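Local coordinates for protein proteasome accessory factor B/C (PafBC) (PDB 6SJ9) that probably regulates transcription in the bacterial DNA damage response, combining winged helix-turn-helix segments with WYL and WCX domains in a single chain, at residues G190-V195 with L388-L393; E235-N240 with L401-W406; A247-D252 with A305-A310; E291-G296 with V312-A317; E429-L434 with R474-V479. One frame throughout, in Å; residues are numbered along the deposited sequence.

Contact 1. Residues G190-V195 with L388-L393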
# COMPACT_ATOMS: atom_id res chain seq x y z
N GLY A 190 0.75 9.26 11.90
CA GLY A 190 0.81 7.90 11.39
C GLY A 190 0.44 6.81 12.39
O GLY A 190 0.21 5.67 11.96
N GLN A 191 0.31 7.12 13.68
CA GLN A 191 0.16 6.11 14.73
C GLN A 191 -1.26 6.10 15.30
O GLN A 191 -1.86 7.15 15.52
CB GLN A 191 1.16 6.38 15.87
CG GLN A 191 2.63 6.23 15.44
CD GLN A 191 2.86 4.92 14.67
OE1 GLN A 191 2.92 4.92 13.43
NE2 GLN A 191 2.97 3.81 15.40
N TRP A 192 -1.75 4.90 15.63
CA TRP A 192 -3.14 4.72 16.01
C TRP A 192 -3.31 4.68 17.53
O TRP A 192 -2.50 4.10 18.26
CB TRP A 192 -3.72 3.46 15.41
CG TRP A 192 -4.12 3.60 13.97
CD1 TRP A 192 -3.34 3.37 12.85
CD2 TRP A 192 -5.38 4.05 13.48
NE1 TRP A 192 -4.08 3.59 11.71
CE2 TRP A 192 -5.32 4.03 12.06
CE3 TRP A 192 -6.56 4.48 14.10
CZ2 TRP A 192 -6.40 4.42 11.25
CZ3 TRP A 192 -7.64 4.87 13.29
CH2 TRP A 192 -7.54 4.83 11.87
N TYR A 193 -4.40 5.24 17.98
CA TYR A 193 -4.71 5.42 19.39
C TYR A 193 -6.14 4.98 19.62
O TYR A 193 -7.00 5.17 18.75
CB TYR A 193 -4.62 6.89 19.82
CG TYR A 193 -3.25 7.50 19.65
CD1 TYR A 193 -2.79 7.90 18.40
CD2 TYR A 193 -2.40 7.67 20.74
CE1 TYR A 193 -1.50 8.46 18.25
CE2 TYR A 193 -1.12 8.22 20.60
CZ TYR A 193 -0.69 8.62 19.35
OH TYR A 193 0.58 9.16 19.22
N LEU A 194 -6.40 4.51 20.84
CA LEU A 194 -7.73 4.28 21.38
C LEU A 194 -7.99 5.35 22.44
O LEU A 194 -7.11 5.65 23.28
CB LEU A 194 -7.80 2.89 22.02
CG LEU A 194 -9.03 2.64 22.91
CD1 LEU A 194 -10.36 2.50 22.12
CD2 LEU A 194 -8.78 1.42 23.77
N VAL A 195 -9.14 6.01 22.36
CA VAL A 195 -9.55 6.91 23.42
C VAL A 195 -10.81 6.34 24.04
O VAL A 195 -11.67 5.80 23.32
CB VAL A 195 -9.77 8.38 22.96
CG1 VAL A 195 -10.84 8.44 21.93
CG2 VAL A 195 -10.21 9.23 24.15
N LEU A 388 -8.06 0.61 3.06
CA LEU A 388 -7.73 1.93 2.57
C LEU A 388 -6.90 2.73 3.59
O LEU A 388 -5.88 3.34 3.23
CB LEU A 388 -9.02 2.71 2.24
CG LEU A 388 -8.83 4.18 1.81
CD1 LEU A 388 -8.10 4.16 0.47
CD2 LEU A 388 -10.17 4.93 1.63
N ILE A 389 -7.33 2.78 4.85
CA ILE A 389 -6.74 3.74 5.79
C ILE A 389 -6.13 3.10 7.02
O ILE A 389 -5.66 3.83 7.89
CB ILE A 389 -7.77 4.80 6.25
CG1 ILE A 389 -8.89 4.12 7.03
CG2 ILE A 389 -8.31 5.63 5.16
CD1 ILE A 389 -9.84 5.13 7.64
N CYS A 390 -6.21 1.78 7.18
CA CYS A 390 -5.64 1.08 8.34
C CYS A 390 -4.54 0.13 7.93
O CYS A 390 -4.28 -0.87 8.61
CB CYS A 390 -6.73 0.31 9.12
SG CYS A 390 -8.17 1.34 9.59
N SER A 391 -3.91 0.39 6.80
CA SER A 391 -2.90 -0.50 6.25
C SER A 391 -1.54 0.09 6.39
O SER A 391 -0.60 -0.47 5.82
CB SER A 391 -3.17 -0.83 4.79
OG SER A 391 -4.29 -1.66 4.73
N GLY A 392 -1.42 1.20 7.09
CA GLY A 392 -0.13 1.80 7.28
C GLY A 392 0.16 2.66 6.08
O GLY A 392 -0.65 2.83 5.16
N LEU A 393 1.34 3.28 6.13
CA LEU A 393 1.82 4.20 5.11
C LEU A 393 2.94 3.50 4.35
O LEU A 393 3.93 3.09 4.98
CB LEU A 393 2.31 5.51 5.73
CG LEU A 393 1.23 6.15 6.63
CD1 LEU A 393 1.65 7.49 7.16
CD2 LEU A 393 -0.14 6.28 5.94
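The indole of Trp192 meets segment 388-393 with its CZ2 side, the rim next to NE1. The carbonyl oxygen of Ile389 lies at that edge, in the ring plane, with Ile389 O 3.5 Å from Trp192 CZ2. The sulfur of Cys390 approaches obliquely: Cys390 SG is 4.7 Å from the centroid of the six-membered ring of Trp192, 42° off the ring normal, a sulfur-aromatic contact. Phe150 meets the same indole edge-to-face. A chi1 of -79° sets CG of Trp192 anti to the carbonyl carbon, which carries the long ring from its strand across to the end of helix 378-389. Nearby, Gly190 adopts a positive phi that suits glycine, and its CA rests 4.3 Å from Leu393 CD1. Were Trp192 replaced by alanine, the Ile389 carbonyl would probably lose its ring edge, the Cys390 sulfur would keep less aromatic surface, and a gap would open between the WYL sheet and this helix end. A large flat residue suits this span; the electron-poor C-H rim of an indole is a fitting neighbour for a carbonyl oxygen, and the polarisable sulfur suits the π system. The joint between these segments therefore probably rests on dispersion and weak electrostatics.

Contact 2. Residues E235-N240 with L401-W406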
# COMPACT_ATOMS: atom_id res chain seq x y z
N GLU A 235 -10.15 15.53 21.24
CA GLU A 235 -9.40 14.74 22.22
C GLU A 235 -8.04 14.32 21.66
O GLU A 235 -7.02 14.40 22.37
CB GLU A 235 -10.23 13.52 22.61
CG GLU A 235 -9.65 12.77 23.76
CD GLU A 235 -9.63 13.64 24.99
OE1 GLU A 235 -10.64 14.35 25.23
OE2 GLU A 235 -8.60 13.63 25.70
N LEU A 236 -8.00 13.91 20.39
CA LEU A 236 -6.78 13.43 19.77
C LEU A 236 -5.86 14.59 19.36
O LEU A 236 -4.63 14.50 19.49
CB LEU A 236 -7.13 12.58 18.54
CG LEU A 236 -7.85 11.22 18.63
CD1 LEU A 236 -8.85 11.04 17.48
CD2 LEU A 236 -6.84 10.08 18.60
N ASP A 237 -6.45 15.71 18.90
CA ASP A 237 -5.67 16.91 18.62
C ASP A 237 -4.87 17.36 19.83
O ASP A 237 -3.76 17.87 19.68
CB ASP A 237 -6.60 18.06 18.18
CG ASP A 237 -6.99 17.99 16.69
OD1 ASP A 237 -6.52 17.08 15.97
OD2 ASP A 237 -7.78 18.86 16.25
N GLU A 238 -5.39 17.17 21.05
CA GLU A 238 -4.59 17.55 22.21
C GLU A 238 -3.35 16.67 22.37
O GLU A 238 -2.45 17.02 23.13
CB GLU A 238 -5.47 17.56 23.47
CG GLU A 238 -4.72 18.14 24.66
CD GLU A 238 -5.59 18.46 25.87
OE1 GLU A 238 -6.83 18.25 25.82
OE2 GLU A 238 -5.00 19.00 26.84
N LEU A 239 -3.26 15.54 21.67
CA LEU A 239 -2.08 14.70 21.75
C LEU A 239 -0.85 15.47 21.27
O LEU A 239 -0.90 16.23 20.30
CB LEU A 239 -2.26 13.43 20.92
CG LEU A 239 -3.07 12.32 21.58
CD1 LEU A 239 -3.04 11.10 20.67
CD2 LEU A 239 -2.46 12.00 22.95
N ASN A 240 0.26 15.26 21.97
CA ASN A 240 1.56 15.83 21.65
C ASN A 240 2.52 14.77 21.12
O ASN A 240 2.59 13.66 21.66
CB ASN A 240 2.16 16.53 22.88
CG ASN A 240 1.46 17.84 23.20
OD1 ASN A 240 1.11 18.61 22.30
ND2 ASN A 240 1.25 18.11 24.49
N LEU A 401 0.39 13.39 6.95
CA LEU A 401 -0.62 13.85 6.00
C LEU A 401 -2.08 13.64 6.41
O LEU A 401 -2.91 14.50 6.11
CB LEU A 401 -0.35 13.16 4.65
CG LEU A 401 -0.64 13.81 3.30
CD1 LEU A 401 -0.12 15.23 3.25
CD2 LEU A 401 -0.09 12.98 2.12
N LEU A 402 -2.45 12.52 7.07
CA LEU A 402 -3.85 12.20 7.39
C LEU A 402 -4.14 12.14 8.88
O LEU A 402 -3.57 11.32 9.60
CB LEU A 402 -4.26 10.87 6.76
CG LEU A 402 -4.34 10.99 5.25
CD1 LEU A 402 -5.05 9.84 4.66
CD2 LEU A 402 -5.04 12.27 4.90
N ASP A 403 -5.10 12.94 9.33
CA ASP A 403 -5.66 12.77 10.67
C ASP A 403 -6.99 12.06 10.53
O ASP A 403 -7.93 12.60 9.95
CB ASP A 403 -5.90 14.10 11.41
CG ASP A 403 -4.62 14.83 11.77
OD1 ASP A 403 -4.74 15.94 12.34
OD2 ASP A 403 -3.52 14.31 11.49
N ILE A 404 -7.08 10.87 11.13
CA ILE A 404 -8.23 9.98 11.05
C ILE A 404 -8.85 9.81 12.44
O ILE A 404 -8.12 9.58 13.42
CB ILE A 404 -7.82 8.62 10.48
CG1 ILE A 404 -7.23 8.85 9.08
CG2 ILE A 404 -9.05 7.72 10.37
CD1 ILE A 404 -6.40 7.75 8.55
N GLN A 405 -10.18 9.98 12.51
CA GLN A 405 -11.02 9.65 13.67
C GLN A 405 -12.01 8.55 13.26
O GLN A 405 -12.72 8.67 12.24
CB GLN A 405 -11.86 10.81 14.20
CG GLN A 405 -11.11 11.94 14.87
CD GLN A 405 -10.24 12.71 13.88
OE1 GLN A 405 -9.12 13.04 14.19
NE2 GLN A 405 -10.76 13.00 12.68
N TRP A 406 -12.14 7.54 14.09
CA TRP A 406 -13.09 6.45 13.84
C TRP A 406 -13.85 6.19 15.13
O TRP A 406 -13.34 5.52 16.03
CB TRP A 406 -12.35 5.21 13.39
CG TRP A 406 -13.22 4.09 12.95
CD1 TRP A 406 -14.44 3.70 13.47
CD2 TRP A 406 -12.93 3.17 11.89
NE1 TRP A 406 -14.91 2.60 12.79
CE2 TRP A 406 -14.00 2.24 11.83
CE3 TRP A 406 -11.88 3.06 10.97
CZ2 TRP A 406 -14.06 1.22 10.90
CZ3 TRP A 406 -11.92 2.00 10.04
CH2 TRP A 406 -13.01 1.12 10.00
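The last turn of helix 232-237 lies beside strand 404-407, with Leu236 CA and Gln405 CA 8.3 Å apart, a spacing that side chains must fill. Leu236 does most of this. Its CD1 sits 3.6 Å from Gln405 CG and also comes within 3.9 Å of Gln405 OE1, the two side chains running alongside each other and pointing opposite ways. Gln405 is bent at chi2 (67°), which folds its amide back beside the leucine; its aliphatic part offers an apolar surface while OE1 takes a weak hydrogen bond from Arg188. Leucine suits the helix position because its branched end can pack on the methylene groups of a polar neighbour. Strand 404-407 and strand 410-413 form an antiparallel hairpin, consistent with the wing of a winged helix-turn-helix, and strand 404-407 also pairs with strand 175-188 of the WYL sheet, so the helix packs where the two domains join in one sheet. At the more exposed end two acids come close, Asp237 OD1 lying 4.2 Å from Asp403 OD1. Their mutual repulsion is probably eased by Arg188, which forms a salt bridge with Asp237 and also touches the side chains of Asp403 and Leu236. The chain then turns away from the helix, Leu239 N donating to Leu236 O at 2.8 Å.

Contact 3. Residues A247-D252 with A305-A310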
# COMPACT_ATOMS: atom_id res chain seq x y z
N ALA A 247 18.54 6.17 17.29
CA ALA A 247 18.95 4.77 17.32
C ALA A 247 20.33 4.60 16.70
O ALA A 247 20.70 5.31 15.77
CB ALA A 247 17.92 3.91 16.57
N THR A 248 21.09 3.63 17.22
CA THR A 248 22.42 3.29 16.70
C THR A 248 22.38 1.84 16.23
O THR A 248 22.09 0.93 17.01
CB THR A 248 23.50 3.50 17.75
OG1 THR A 248 23.37 4.81 18.31
CG2 THR A 248 24.89 3.41 17.12
N LEU A 249 22.65 1.63 14.94
CA LEU A 249 22.44 0.35 14.30
C LEU A 249 23.70 -0.08 13.56
O LEU A 249 24.38 0.75 12.94
CB LEU A 249 21.26 0.41 13.32
CG LEU A 249 19.95 0.98 13.85
CD1 LEU A 249 18.92 1.04 12.71
CD2 LEU A 249 19.41 0.19 15.06
N VAL A 250 24.01 -1.37 13.64
CA VAL A 250 25.02 -2.00 12.80
C VAL A 250 24.29 -2.83 11.76
O VAL A 250 23.54 -3.74 12.13
CB VAL A 250 26.00 -2.85 13.61
CG1 VAL A 250 26.87 -3.63 12.67
CG2 VAL A 250 26.84 -1.98 14.52
N ILE A 251 24.55 -2.56 10.48
CA ILE A 251 23.86 -3.19 9.36
C ILE A 251 24.87 -3.72 8.34
O ILE A 251 25.97 -3.18 8.19
CB ILE A 251 22.91 -2.20 8.65
CG1 ILE A 251 23.70 -1.03 8.09
CG2 ILE A 251 21.85 -1.68 9.60
CD1 ILE A 251 22.84 -0.07 7.30
N ASP A 252 24.50 -4.80 7.66
CA ASP A 252 25.33 -5.36 6.59
C ASP A 252 25.47 -4.36 5.45
O ASP A 252 24.49 -3.71 5.04
CB ASP A 252 24.71 -6.65 6.07
CG ASP A 252 24.66 -7.74 7.12
OD1 ASP A 252 25.15 -7.52 8.24
OD2 ASP A 252 24.11 -8.82 6.82
N ALA A 305 18.75 0.79 24.72
CA ALA A 305 18.40 -0.53 25.24
C ALA A 305 16.91 -0.83 25.12
O ALA A 305 16.54 -1.99 24.97
CB ALA A 305 18.86 -0.64 26.70
N GLU A 306 16.05 0.18 25.22
CA GLU A 306 14.63 -0.09 25.09
C GLU A 306 14.30 -0.57 23.67
O GLU A 306 13.45 -1.46 23.49
CB GLU A 306 13.81 1.16 25.46
CG GLU A 306 12.34 0.86 25.83
CD GLU A 306 11.37 2.05 25.65
OE1 GLU A 306 11.84 3.18 25.38
OE2 GLU A 306 10.13 1.84 25.77
N LEU A 307 15.00 -0.02 22.67
CA LEU A 307 14.86 -0.47 21.29
C LEU A 307 15.39 -1.88 21.10
O LEU A 307 14.77 -2.71 20.43
CB LEU A 307 15.61 0.50 20.37
CG LEU A 307 15.57 0.10 18.91
CD1 LEU A 307 14.13 0.09 18.56
CD2 LEU A 307 16.29 1.14 18.10
N SER A 308 16.58 -2.13 21.64
CA SER A 308 17.19 -3.45 21.57
C SER A 308 16.30 -4.51 22.21
O SER A 308 16.16 -5.63 21.69
CB SER A 308 18.57 -3.41 22.22
OG SER A 308 19.03 -4.71 22.51
N ALA A 309 15.73 -4.20 23.37
CA ALA A 309 14.95 -5.22 24.06
C ALA A 309 13.67 -5.52 23.31
O ALA A 309 13.18 -6.66 23.36
CB ALA A 309 14.63 -4.77 25.49
N ALA A 310 13.14 -4.55 22.57
CA ALA A 310 11.93 -4.79 21.79
C ALA A 310 12.21 -5.71 20.60
O ALA A 310 11.38 -6.56 20.27
CB ALA A 310 11.31 -3.47 21.35
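The first WCX domain of this chain has a ferredoxin-like fold, and here one of its two inner strands, 245-252, meets helix 305-323, which follows the fourth strand. Ala247 and Leu249 stand two residues apart on the strand and so send their side chains to the same face of the sheet, where Leu307 reaches in from the first turn of the helix. The closer approach joins Leu307 CD2 to Ala247 CB at 3.6 Å. The same methyl makes a looser touch with Leu249 CD2, 4.5 Å away. In Leu307, CG stands anti to the backbone N (chi1 178°), extending the isobutyl group from the helix toward the strand and letting one branch lie beside both partners. Alanine suits position 247 because a single methyl lets the helix come near, the CA atoms of Ala247 and Leu307 being 7.7 Å apart, and leucine at 307 is long enough to bridge that distance with purely apolar contact. The three residues are buried. Around them, Ala247 also touches Val280 and Phe282 of strand 275-282, and Leu249 leans on Val301 of strand 299-303. Helix 285-294 completes the surroundings, with Leu288 against Leu307 and Leu292 against Leu249, so the leucine from helix 305-323 is wedged between sheet and helix.

Contact 4. Residues E291-G296 with V312-A317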
# COMPACT_ATOMS: atom_id res chain seq x y z
N GLU A 291 10.05 -2.95 12.41
CA GLU A 291 10.78 -2.83 11.16
C GLU A 291 12.11 -3.58 11.23
O GLU A 291 12.45 -4.36 10.33
CB GLU A 291 11.01 -1.35 10.81
CG GLU A 291 11.83 -1.20 9.54
CD GLU A 291 12.29 0.22 9.27
OE1 GLU A 291 11.88 1.12 10.03
OE2 GLU A 291 13.10 0.44 8.35
N LEU A 292 12.86 -3.37 12.30
CA LEU A 292 14.20 -3.98 12.39
C LEU A 292 14.14 -5.49 12.54
O LEU A 292 14.91 -6.20 11.90
CB LEU A 292 14.99 -3.33 13.52
CG LEU A 292 15.27 -1.83 13.38
CD1 LEU A 292 16.06 -1.34 14.58
CD2 LEU A 292 16.06 -1.51 12.10
N ALA A 293 13.16 -6.01 13.26
CA ALA A 293 12.99 -7.47 13.36
C ALA A 293 12.75 -8.09 12.00
O ALA A 293 13.16 -9.24 11.76
CB ALA A 293 11.77 -7.79 14.24
N SER A 294 12.05 -7.36 11.11
CA SER A 294 11.81 -7.82 9.75
C SER A 294 13.13 -7.99 9.00
O SER A 294 13.20 -8.77 8.04
CB SER A 294 10.82 -6.88 9.03
OG SER A 294 11.50 -5.90 8.28
N TYR A 295 14.16 -7.28 9.40
CA TYR A 295 15.44 -7.36 8.72
C TYR A 295 16.34 -8.48 9.28
O TYR A 295 17.40 -8.76 8.70
CB TYR A 295 16.18 -6.02 8.81
CG TYR A 295 15.48 -4.84 8.18
CD1 TYR A 295 14.67 -4.98 7.06
CD2 TYR A 295 15.60 -3.57 8.74
CE1 TYR A 295 14.02 -3.88 6.49
CE2 TYR A 295 14.97 -2.46 8.19
CZ TYR A 295 14.18 -2.61 7.07
OH TYR A 295 13.54 -1.49 6.56
N GLY A 296 15.94 -9.14 10.37
CA GLY A 296 16.67 -10.27 10.92
C GLY A 296 18.16 -10.08 11.20
O GLY A 296 18.57 -9.19 11.96
N VAL A 312 14.78 -8.03 20.23
CA VAL A 312 15.02 -9.36 20.78
C VAL A 312 13.71 -10.03 21.17
O VAL A 312 13.48 -11.20 20.85
CB VAL A 312 15.97 -9.26 21.99
CG1 VAL A 312 16.01 -10.60 22.78
CG2 VAL A 312 17.37 -8.86 21.50
N ARG A 313 12.80 -9.29 21.80
CA ARG A 313 11.53 -9.87 22.22
C ARG A 313 10.78 -10.45 21.02
O ARG A 313 10.23 -11.55 21.10
CB ARG A 313 10.69 -8.84 22.96
CG ARG A 313 9.39 -9.40 23.51
CD ARG A 313 8.24 -8.45 23.26
NE ARG A 313 8.62 -7.10 23.65
CZ ARG A 313 8.15 -5.99 23.06
NH1 ARG A 313 7.28 -6.11 22.06
NH2 ARG A 313 8.55 -4.79 23.47
N ARG A 314 10.76 -9.72 19.90
CA ARG A 314 10.02 -10.21 18.73
C ARG A 314 10.71 -11.41 18.13
O ARG A 314 10.07 -12.42 17.83
CB ARG A 314 9.89 -9.11 17.68
CG ARG A 314 9.40 -7.83 18.26
CD ARG A 314 9.34 -6.79 17.21
NE ARG A 314 8.16 -7.08 16.48
CZ ARG A 314 7.03 -6.48 16.73
NH1 ARG A 314 5.93 -6.84 16.05
NH2 ARG A 314 7.03 -5.49 17.63
N LEU A 315 12.03 -11.33 17.99
CA LEU A 315 12.78 -12.46 17.46
C LEU A 315 12.61 -13.67 18.36
O LEU A 315 12.46 -14.81 17.89
CB LEU A 315 14.27 -12.09 17.33
CG LEU A 315 14.62 -10.92 16.42
CD1 LEU A 315 16.09 -10.52 16.51
CD2 LEU A 315 14.27 -11.26 14.99
N GLN A 316 12.65 -13.45 19.68
CA GLN A 316 12.55 -14.55 20.63
C GLN A 316 11.14 -15.11 20.66
O GLN A 316 10.96 -16.33 20.69
CB GLN A 316 12.97 -14.11 22.03
CG GLN A 316 13.06 -15.27 22.98
CD GLN A 316 14.07 -16.30 22.53
OE1 GLN A 316 15.26 -16.01 22.42
NE2 GLN A 316 13.60 -17.51 22.26
N ALA A 317 10.15 -14.24 20.60
CA ALA A 317 8.80 -14.76 20.58
C ALA A 317 8.57 -15.57 19.30
O ALA A 317 7.85 -16.58 19.32
CB ALA A 317 7.81 -13.61 20.78
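Ala293 is the pivot of this helix-helix contact, its CA lying 6.5 Å from that of Leu315. On the closer-packed side its methyl meets the aliphatic part of an arginine: Ala293 CB is 4.0 Å from Arg314 CD and about as near to Arg314 CB. Leu315 closes in from another side, with its CD2 4.0 Å from Ala293 O. Leu315 CD2 also lies 4.3 Å from Ala293 CB. The small alanine suits this place, its one methyl fitting between the arginine shaft and the leucine branch, and the arginine's methylenes add to the apolar surface. The looser side belongs to the far end of Arg314, which is partly exposed. Its chain bends at chi3 (78°), turning the guanidinium away from the alanine, and NE donates to Gln634 O, so the charged head is anchored beyond the contact while the shaft stays inside it. On the side of helix 285-294 facing away from helix 305-323, Ser294 OG donates to Glu291 O at 2.7 Å, in the carbonyl plane on a lone pair. Tyr295 OH likewise reaches Glu291 OE2 at 2.7 Å through the anti lone pair, pinning the phenol and carboxylate together; Glu291 is further paired with Lys262. The second WCX domain presses on the same joint: Ser633 of helix 627-634 donates to Ala293 O and touches Leu315, and helix 645-659 brings Ala658 and Leu659 against Leu315.

Contact 5. Residues E429-L434 with R474-V479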
# COMPACT_ATOMS: atom_id res chain seq x y z
N GLU A 429 10.10 8.68 -5.85
CA GLU A 429 8.85 8.55 -5.09
C GLU A 429 7.63 9.03 -5.88
O GLU A 429 6.57 8.40 -5.83
CB GLU A 429 8.95 9.35 -3.77
CG GLU A 429 9.98 8.76 -2.77
CD GLU A 429 10.46 9.78 -1.70
OE1 GLU A 429 10.16 11.01 -1.80
OE2 GLU A 429 11.10 9.31 -0.74
N ALA A 430 7.76 10.16 -6.58
CA ALA A 430 6.66 10.66 -7.41
C ALA A 430 6.35 9.69 -8.55
O ALA A 430 5.18 9.40 -8.82
CB ALA A 430 7.00 12.04 -7.97
N ALA A 431 7.39 9.16 -9.21
CA ALA A 431 7.16 8.21 -10.30
C ALA A 431 6.48 6.96 -9.79
O ALA A 431 5.55 6.44 -10.43
CB ALA A 431 8.48 7.83 -11.00
N ALA A 432 6.93 6.44 -8.64
CA ALA A 432 6.31 5.22 -8.10
C ALA A 432 4.83 5.44 -7.85
O ALA A 432 3.99 4.63 -8.23
CB ALA A 432 7.01 4.80 -6.79
N LEU A 433 4.51 6.58 -7.22
CA LEU A 433 3.13 6.90 -6.90
C LEU A 433 2.29 7.11 -8.17
O LEU A 433 1.12 6.71 -8.22
CB LEU A 433 3.10 8.13 -6.00
CG LEU A 433 3.62 7.93 -4.56
CD1 LEU A 433 3.84 9.27 -3.94
CD2 LEU A 433 2.61 7.17 -3.78
N LEU A 434 2.88 7.74 -9.21
CA LEU A 434 2.17 7.92 -10.47
C LEU A 434 1.80 6.60 -11.10
O LEU A 434 0.82 6.51 -11.83
CB LEU A 434 3.01 8.70 -11.48
CG LEU A 434 2.92 10.19 -11.21
CD1 LEU A 434 4.01 10.94 -11.97
CD2 LEU A 434 1.49 10.64 -11.64
N ARG A 474 6.09 10.82 -17.83
CA ARG A 474 5.51 10.39 -19.10
C ARG A 474 5.46 8.87 -19.18
O ARG A 474 4.45 8.29 -19.57
CB ARG A 474 6.28 10.98 -20.28
CG ARG A 474 5.38 11.04 -21.54
CD ARG A 474 6.05 11.72 -22.74
NE ARG A 474 6.65 13.01 -22.40
CZ ARG A 474 6.01 14.18 -22.44
NH1 ARG A 474 4.74 14.24 -22.80
NH2 ARG A 474 6.66 15.29 -22.11
N LEU A 475 6.55 8.19 -18.83
CA LEU A 475 6.49 6.73 -18.79
C LEU A 475 5.70 6.24 -17.58
O LEU A 475 4.88 5.31 -17.69
CB LEU A 475 7.89 6.11 -18.76
CG LEU A 475 8.63 6.38 -20.07
CD1 LEU A 475 9.96 5.66 -20.07
CD2 LEU A 475 7.76 5.94 -21.24
N ALA A 476 5.96 6.82 -16.41
CA ALA A 476 5.40 6.29 -15.18
C ALA A 476 3.89 6.54 -15.08
O ALA A 476 3.18 5.71 -14.52
CB ALA A 476 6.16 6.88 -13.97
N GLY A 477 3.39 7.67 -15.60
CA GLY A 477 1.98 8.02 -15.49
C GLY A 477 1.10 7.33 -16.51
O GLY A 477 -0.10 7.59 -16.57
N SER A 478 1.68 6.46 -17.33
CA SER A 478 0.96 5.74 -18.37
C SER A 478 0.93 4.24 -18.10
O SER A 478 1.91 3.65 -17.65
CB SER A 478 1.64 6.00 -19.73
OG SER A 478 1.06 5.25 -20.77
N VAL A 479 -0.17 3.61 -18.48
CA VAL A 479 -0.28 2.15 -18.45
C VAL A 479 -0.23 1.58 -19.87
O VAL A 479 -0.51 0.40 -20.07
CB VAL A 479 -1.54 1.68 -17.70
CG1 VAL A 479 -1.51 2.18 -16.27
CG2 VAL A 479 -2.76 2.24 -18.41
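Leu434 has its CG anti to the carbonyl carbon (chi1 -81°), which takes its branched end toward helix 457-469, where it packs on Thr466 and Ala469, while CB, placed by the backbone, faces Ala476 and Gly477. Those two have no side-chain torsions to adjust, so their place is set by the backbone at the end of helix 472-476. Gly477 CA lies 4.2 Å from Leu434 CB, and the methyl of Ala476 is 4.4 Å from the same CB. One helical turn earlier, Ala476 CB settles against Ala431, 3.6 Å from Ala431 O and 3.9 Å from Ala431 CB. Alanines at 431 and 476 and the glycine just after the short helix fit this closeness: the CA atoms of Leu434 and Gly477 are 5.0 Å apart, and those of Ala431 and Ala476 are 5.5 Å apart. The contact joins helix 427-441, in the PafC helix-turn-helix region, to the short helix that leads on toward the second WYL domain. Helix-backbone carbonyls also gather here. Thr435 donates OG1 to Ala431 O and makes a weak bond with Ala476 O, tying the two helices by one hydroxyl. Methyl packing thus brings the backbones together, and the hydroxyl of Thr435 adds a polar link, weak on the Ala476 side.

Overall arrangement
Following the chain from the N terminus, strand 191-198 of the WYL sheet opens contact 1 and helix 232-237 opens contact 2. Both loops stay open while the first WCX domain folds: contacts 3 and 4 close within it, crossing each other and sharing helix 305-323, and both are nested inside the larger loops. Contact 1 then closes at the end of helix 378-389 and contact 2 at strand 404-407; the two cross and touch, tying the helix-turn-helix region to the WYL sheet. Contact 5 follows in series, closing a short loop that joins helix 427-441 to helix 472-476, on the opposite side of the chain's centre from contact 4, with centres about 34 Å apart.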